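Local coordinates for MPN domain-containing protein (Archaeoglobus fulgidus, PDB 1OI0) that probably acts as a zinc-dependent metallopeptidase of the JAB1/MPN family, with a zinc ion bound in its presumed active site, at residues R8-H22 with I96-C108. Numbering follows the deposited sequence.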
loop_
_atom_site.group_PDB
_atom_site.type_symbol
_atom_site.label_atom_id
_atom_site.label_comp_id
_atom_site.label_asym_id
_atom_site.label_seq_id
_atom_site.Cartn_x
_atom_site.Cartn_y
_atom_site.Cartn_z
ATOM N N ARG A 8 0.746 3.936 11.965
ATOM C CA ARG A 8 1.473 5.094 11.465
ATOM C C ARG A 8 2.906 4.662 11.182
ATOM O O ARG A 8 3.564 5.194 10.289
ATOM C CB ARG A 8 1.465 6.220 12.502
ATOM C CG ARG A 8 2.317 7.421 12.120
ATOM C CD ARG A 8 1.788 8.116 10.877
ATOM N NE ARG A 8 0.449 8.662 11.084
ATOM C CZ ARG A 8 -0.241 9.325 10.160
ATOM N NH1 ARG A 8 0.279 9.526 8.956
ATOM N NH2 ARG A 8 -1.454 9.784 10.436
ATOM N N GLY A 9 3.378 3.685 11.950
ATOM C CA GLY A 9 4.729 3.187 11.776
ATOM C C GLY A 9 4.925 2.528 10.427
ATOM O O GLY A 9 5.980 2.671 9.811
ATOM N N LEU A 10 3.913 1.798 9.969
ATOM C CA LEU A 10 4.002 1.126 8.678
ATOM C C LEU A 10 3.935 2.141 7.543
ATOM O O LEU A 10 4.625 1.990 6.534
ATOM C CB LEU A 10 2.876 0.101 8.518
ATOM C CG LEU A 10 2.996 -0.766 7.260
ATOM C CD1 LEU A 10 4.274 -1.585 7.351
ATOM C CD2 LEU A 10 1.787 -1.686 7.120
ATOM N N LEU A 11 3.104 3.168 7.701
ATOM C CA LEU A 11 2.984 4.203 6.678
ATOM C C LEU A 11 4.324 4.905 6.505
ATOM O O LEU A 11 4.755 5.183 5.381
ATOM C CB LEU A 11 1.917 5.229 7.063
ATOM C CG LEU A 11 0.462 4.889 6.737
ATOM C CD1 LEU A 11 -0.443 6.004 7.238
ATOM C CD2 LEU A 11 0.300 4.709 5.233
ATOM N N LYS A 12 4.985 5.190 7.624
ATOM C CA LYS A 12 6.279 5.851 7.578
ATOM C C LYS A 12 7.270 4.946 6.856
ATOM O O LYS A 12 8.030 5.398 6.004
ATOM C CB LYS A 12 6.785 6.153 8.992
ATOM C CG LYS A 12 8.118 6.881 9.012
ATOM C CD LYS A 12 8.601 7.143 10.429
ATOM C CE LYS A 12 9.936 7.876 10.419
ATOM N NZ LYS A 12 10.472 8.078 11.794
ATOM N N THR A 13 7.251 3.662 7.199
ATOM C CA THR A 13 8.140 2.689 6.578
ATOM C C THR A 13 7.894 2.641 5.072
ATOM O O THR A 13 8.834 2.649 4.275
ATOM C CB THR A 13 7.910 1.284 7.169
ATOM O OG1 THR A 13 8.227 1.301 8.567
ATOM C CG2 THR A 13 8.782 0.251 6.468
ATOM N N ILE A 14 6.624 2.600 4.689
ATOM C CA ILE A 14 6.257 2.546 3.280
ATOM C C ILE A 14 6.724 3.785 2.519
ATOM O O ILE A 14 7.356 3.675 1.465
ATOM C CB ILE A 14 4.727 2.391 3.113
ATOM C CG1 ILE A 14 4.303 0.985 3.555
ATOM C CG2 ILE A 14 4.326 2.635 1.661
ATOM C CD1 ILE A 14 2.799 0.802 3.703
ATOM N N LEU A 15 6.419 4.962 3.054
ATOM C CA LEU A 15 6.807 6.205 2.400
ATOM C C LEU A 15 8.320 6.366 2.289
ATOM O O LEU A 15 8.819 6.915 1.307
ATOM C CB LEU A 15 6.197 7.395 3.141
ATOM C CG LEU A 15 4.672 7.453 3.014
ATOM C CD1 LEU A 15 4.122 8.492 3.961
ATOM C CD2 LEU A 15 4.279 7.767 1.574
ATOM N N GLU A 16 9.052 5.884 3.287
ATOM C CA GLU A 16 10.507 5.982 3.251
ATOM C C GLU A 16 11.074 4.979 2.246
ATOM O O GLU A 16 12.096 5.232 1.609
ATOM C CB GLU A 16 11.089 5.733 4.642
ATOM C CG GLU A 16 10.612 6.739 5.681
ATOM C CD GLU A 16 11.251 6.534 7.039
ATOM O OE1 GLU A 16 11.283 5.381 7.515
ATOM O OE2 GLU A 16 11.713 7.529 7.637
ATOM N N ALA A 17 10.399 3.843 2.100
ATOM C CA ALA A 17 10.829 2.813 1.159
ATOM C C ALA A 17 10.601 3.322 -0.261
ATOM O O ALA A 17 11.395 3.052 -1.163
ATOM C CB ALA A 17 10.043 1.526 1.389
ATOM N N ALA A 18 9.510 4.059 -0.447
ATOM C CA ALA A 18 9.179 4.624 -1.750
ATOM C C ALA A 18 10.219 5.677 -2.109
ATOM O O ALA A 18 10.714 5.719 -3.239
ATOM C CB ALA A 18 7.793 5.245 -1.717
ATOM N N LYS A 19 10.554 6.527 -1.141
ATOM C CA LYS A 19 11.552 7.566 -1.367
ATOM C C LYS A 19 12.872 6.922 -1.758
ATOM O O LYS A 19 13.554 7.387 -2.670
ATOM C CB LYS A 19 11.754 8.409 -0.106
ATOM C CG LYS A 19 10.560 9.259 0.276
ATOM C CD LYS A 19 10.822 10.011 1.572
ATOM C CE LYS A 19 9.630 10.860 1.975
ATOM N NZ LYS A 19 9.873 11.561 3.267
ATOM N N SER A 20 13.233 5.848 -1.063
ATOM C CA SER A 20 14.483 5.149 -1.345
ATOM C C SER A 20 14.456 4.465 -2.705
ATOM O O SER A 20 15.486 4.343 -3.367
ATOM C CB SER A 20 14.766 4.105 -0.261
ATOM O OG SER A 20 14.954 4.723 0.998
ATOM N N ALA A 21 13.274 4.020 -3.118
ATOM C CA ALA A 21 13.123 3.343 -4.400
ATOM C C ALA A 21 13.078 4.290 -5.607
ATOM O O ALA A 21 13.490 3.912 -6.705
ATOM C CB ALA A 21 11.859 2.470 -4.377
ATOM N N HIS A 22 12.582 5.508 -5.405
ATOM C CA HIS A 22 12.459 6.482 -6.491
ATOM C C HIS A 22 13.682 6.475 -7.406
ATOM O O HIS A 22 14.814 6.468 -6.926
ATOM C CB HIS A 22 12.235 7.888 -5.923
ATOM C CG HIS A 22 11.764 8.882 -6.941
ATOM N ND1 HIS A 22 12.620 9.728 -7.612
ATOM C CD2 HIS A 22 10.526 9.143 -7.422
ATOM C CE1 HIS A 22 11.928 10.469 -8.460
ATOM N NE2 HIS A 22 10.654 10.132 -8.365
ATOM N N ILE A 96 -1.564 2.928 -2.728
ATOM C CA ILE A 96 -0.676 3.532 -3.714
ATOM C C ILE A 96 -0.117 4.780 -3.051
ATOM O O ILE A 96 -0.871 5.591 -2.506
ATOM C CB ILE A 96 -1.404 3.981 -5.003
ATOM C CG1 ILE A 96 -1.948 2.768 -5.759
ATOM C CG2 ILE A 96 -0.432 4.762 -5.901
ATOM C CD1 ILE A 96 -2.632 3.130 -7.061
ATOM N N VAL A 97 1.205 4.919 -3.059
ATOM C CA VAL A 97 1.838 6.105 -2.503
ATOM C C VAL A 97 2.452 6.769 -3.723
ATOM O O VAL A 97 2.784 6.094 -4.695
ATOM C CB VAL A 97 2.924 5.763 -1.443
ATOM C CG1 VAL A 97 2.297 4.986 -0.298
ATOM C CG2 VAL A 97 4.046 4.970 -2.066
ATOM N N CYS A 98 2.602 8.086 -3.684
ATOM C CA CYS A 98 3.122 8.794 -4.844
ATOM C C CYS A 98 4.056 9.933 -4.469
ATOM O O CYS A 98 4.051 10.414 -3.337
ATOM C CB CYS A 98 1.935 9.338 -5.650
ATOM S SG CYS A 98 0.733 10.211 -4.582
ATOM N N TYR A 99 4.859 10.352 -5.439
ATOM C CA TYR A 99 5.790 11.456 -5.251
ATOM C C TYR A 99 4.972 12.663 -4.778
ATOM O O TYR A 99 3.856 12.876 -5.246
ATOM C CB TYR A 99 6.455 11.778 -6.589
ATOM C CG TYR A 99 7.518 12.841 -6.501
ATOM C CD1 TYR A 99 8.795 12.535 -6.039
ATOM C CD2 TYR A 99 7.233 14.163 -6.841
ATOM C CE1 TYR A 99 9.765 13.514 -5.915
ATOM C CE2 TYR A 99 8.197 15.158 -6.717
ATOM C CZ TYR A 99 9.460 14.824 -6.252
ATOM O OH TYR A 99 10.416 15.799 -6.100
ATOM N N PRO A 100 5.524 13.495 -3.877
ATOM C CA PRO A 100 6.831 13.492 -3.208
ATOM C C PRO A 100 6.945 12.567 -1.998
ATOM O O PRO A 100 7.901 12.660 -1.225
ATOM C CB PRO A 100 7.000 14.952 -2.816
ATOM C CG PRO A 100 5.616 15.316 -2.418
ATOM C CD PRO A 100 4.780 14.723 -3.540
ATOM N N TYR A 101 5.958 11.694 -1.825
ATOM C CA TYR A 101 5.953 10.736 -0.727
ATOM C C TYR A 101 5.866 11.391 0.647
ATOM O O TYR A 101 6.494 10.923 1.597
ATOM C CB TYR A 101 7.207 9.859 -0.780
ATOM C CG TYR A 101 7.546 9.342 -2.159
ATOM C CD1 TYR A 101 6.698 8.460 -2.828
ATOM C CD2 TYR A 101 8.721 9.738 -2.794
ATOM C CE1 TYR A 101 7.016 7.982 -4.102
ATOM C CE2 TYR A 101 9.049 9.270 -4.059
ATOM C CZ TYR A 101 8.196 8.396 -4.707
ATOM O OH TYR A 101 8.535 7.928 -5.956
ATOM N N ASP A 102 5.100 12.473 0.751
ATOM C CA ASP A 102 4.934 13.142 2.036
ATOM C C ASP A 102 3.934 12.340 2.864
ATOM O O ASP A 102 3.299 11.412 2.357
ATOM C CB ASP A 102 4.443 14.586 1.852
ATOM C CG ASP A 102 3.089 14.670 1.173
ATOM O OD1 ASP A 102 2.110 14.108 1.709
ATOM O OD2 ASP A 102 3.001 15.305 0.102
ATOM N N GLU A 103 3.796 12.707 4.134
ATOM C CA GLU A 103 2.901 12.020 5.060
ATOM C C GLU A 103 1.510 11.684 4.521
ATOM O O GLU A 103 0.933 10.664 4.893
ATOM C CB GLU A 103 2.746 12.842 6.344
ATOM C CG GLU A 103 2.216 14.255 6.126
ATOM C CD GLU A 103 3.317 15.279 5.904
ATOM O OE1 GLU A 103 4.174 15.065 5.020
ATOM O OE2 GLU A 103 3.322 16.306 6.619
ATOM N N ASN A 104 0.973 12.530 3.649
ATOM C CA ASN A 104 -0.360 12.302 3.105
ATOM C C ASN A 104 -0.380 11.886 1.637
ATOM O O ASN A 104 -1.432 11.899 0.994
ATOM C CB ASN A 104 -1.208 13.558 3.293
ATOM C CG ASN A 104 -1.260 14.010 4.739
ATOM O OD1 ASN A 104 -1.626 13.241 5.629
ATOM N ND2 ASN A 104 -0.890 15.262 4.982
ATOM N N SER A 105 0.780 11.503 1.113
ATOM C CA SER A 105 0.891 11.090 -0.281
ATOM C C SER A 105 0.543 9.616 -0.475
ATOM O O SER A 105 1.342 8.844 -1.003
ATOM C CB SER A 105 2.313 11.355 -0.780
ATOM O OG SER A 105 2.623 12.734 -0.683
ATOM N N TRP A 106 -0.658 9.233 -0.054
ATOM C CA TRP A 106 -1.097 7.854 -0.180
ATOM C C TRP A 106 -2.614 7.739 -0.221
ATOM O O TRP A 106 -3.328 8.594 0.304
ATOM C CB TRP A 106 -0.572 7.022 0.990
ATOM C CG TRP A 106 -1.152 7.415 2.326
ATOM C CD1 TRP A 106 -0.711 8.406 3.152
ATOM C CD2 TRP A 106 -2.296 6.836 2.967
ATOM N NE1 TRP A 106 -1.508 8.481 4.274
ATOM C CE2 TRP A 106 -2.490 7.530 4.182
ATOM C CE3 TRP A 106 -3.177 5.801 2.631
ATOM C CZ2 TRP A 106 -3.527 7.220 5.064
ATOM C CZ3 TRP A 106 -4.211 5.491 3.507
ATOM C CH2 TRP A 106 -4.376 6.201 4.711
ATOM N N LYS A 107 -3.089 6.672 -0.852
ATOM C CA LYS A 107 -4.517 6.383 -0.959
ATOM C C LYS A 107 -4.695 4.868 -0.960
ATOM O O LYS A 107 -3.814 4.136 -1.408
ATOM C CB LYS A 107 -5.102 6.980 -2.245
ATOM C CG LYS A 107 -5.008 8.492 -2.325
ATOM C CD LYS A 107 -5.659 9.018 -3.590
ATOM C CE LYS A 107 -5.534 10.529 -3.683
ATOM N NZ LYS A 107 -6.151 11.204 -2.508
ATOM N N CYS A 108 -5.826 4.395 -0.444
ATOM C CA CYS A 108 -6.093 2.963 -0.401
ATOM C C CYS A 108 -7.313 2.632 -1.254
ATOM O O CYS A 108 -8.258 3.419 -1.338
ATOM C CB CYS A 108 -6.330 2.507 1.045
ATOM S SG CYS A 108 -6.379 0.709 1.275
HETATM O O HOH W 1 1.812 8.839 6.931
HETATM O O HOH W 2 7.199 11.202 4.339
#
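Val-97, on strand 93-98, faces helix 8-21 with both methyls: CG1 lies 3.7 Å from Ile-14 CG2, CG2 rests on Ala-18 CB, and Leu-15 CD2 settles between this valine and the loop that follows. Tyr-99 then brings CD1 to within 3.8 Å of NE2 of His-22, just past the helix end, their rings obliquely inclined at 34°. After the cis peptide before Pro-100, Tyr-101 lays its ring flat along the last helical turn. One face takes the backbone at Ala-18 and Lys-19, and Ala-18 CB lies 3.6 Å from Tyr-101 CD1; Tyr-99 CA sits over the centre of the opposite face. The extended Lys-19 chain runs antiparallel to the tyrosine side chain, Lys-19 CG against Tyr-101 CB, and a water links Lys-19 NZ to Tyr-101 O. In this JAB1/MPN fold the helix thus packs on the mixed sheet and on the hairpin loop joining strands 93-98 and 106-110; strand 64-72, parallel neighbour of 93-98 on the edge away from 106-110, carries the zinc ligands His-70 and His-72. From the helix, Leu-15 CD1 reaches Asp-102 O at 3.4 Å; within the loop, Asp-102 OD1 accepts from Asn-104 N in an Asx turn. A second water bridges Glu-103 O and, weakly, Arg-8 NH1. A chi1 of 66° tucks Trp-106 CG over its own backbone, and the indole turns one face to Leu-11, whose CD2 makes a CH-pi contact 4.0 Å from the five-membered ring centroid; Val-120 touches both residues.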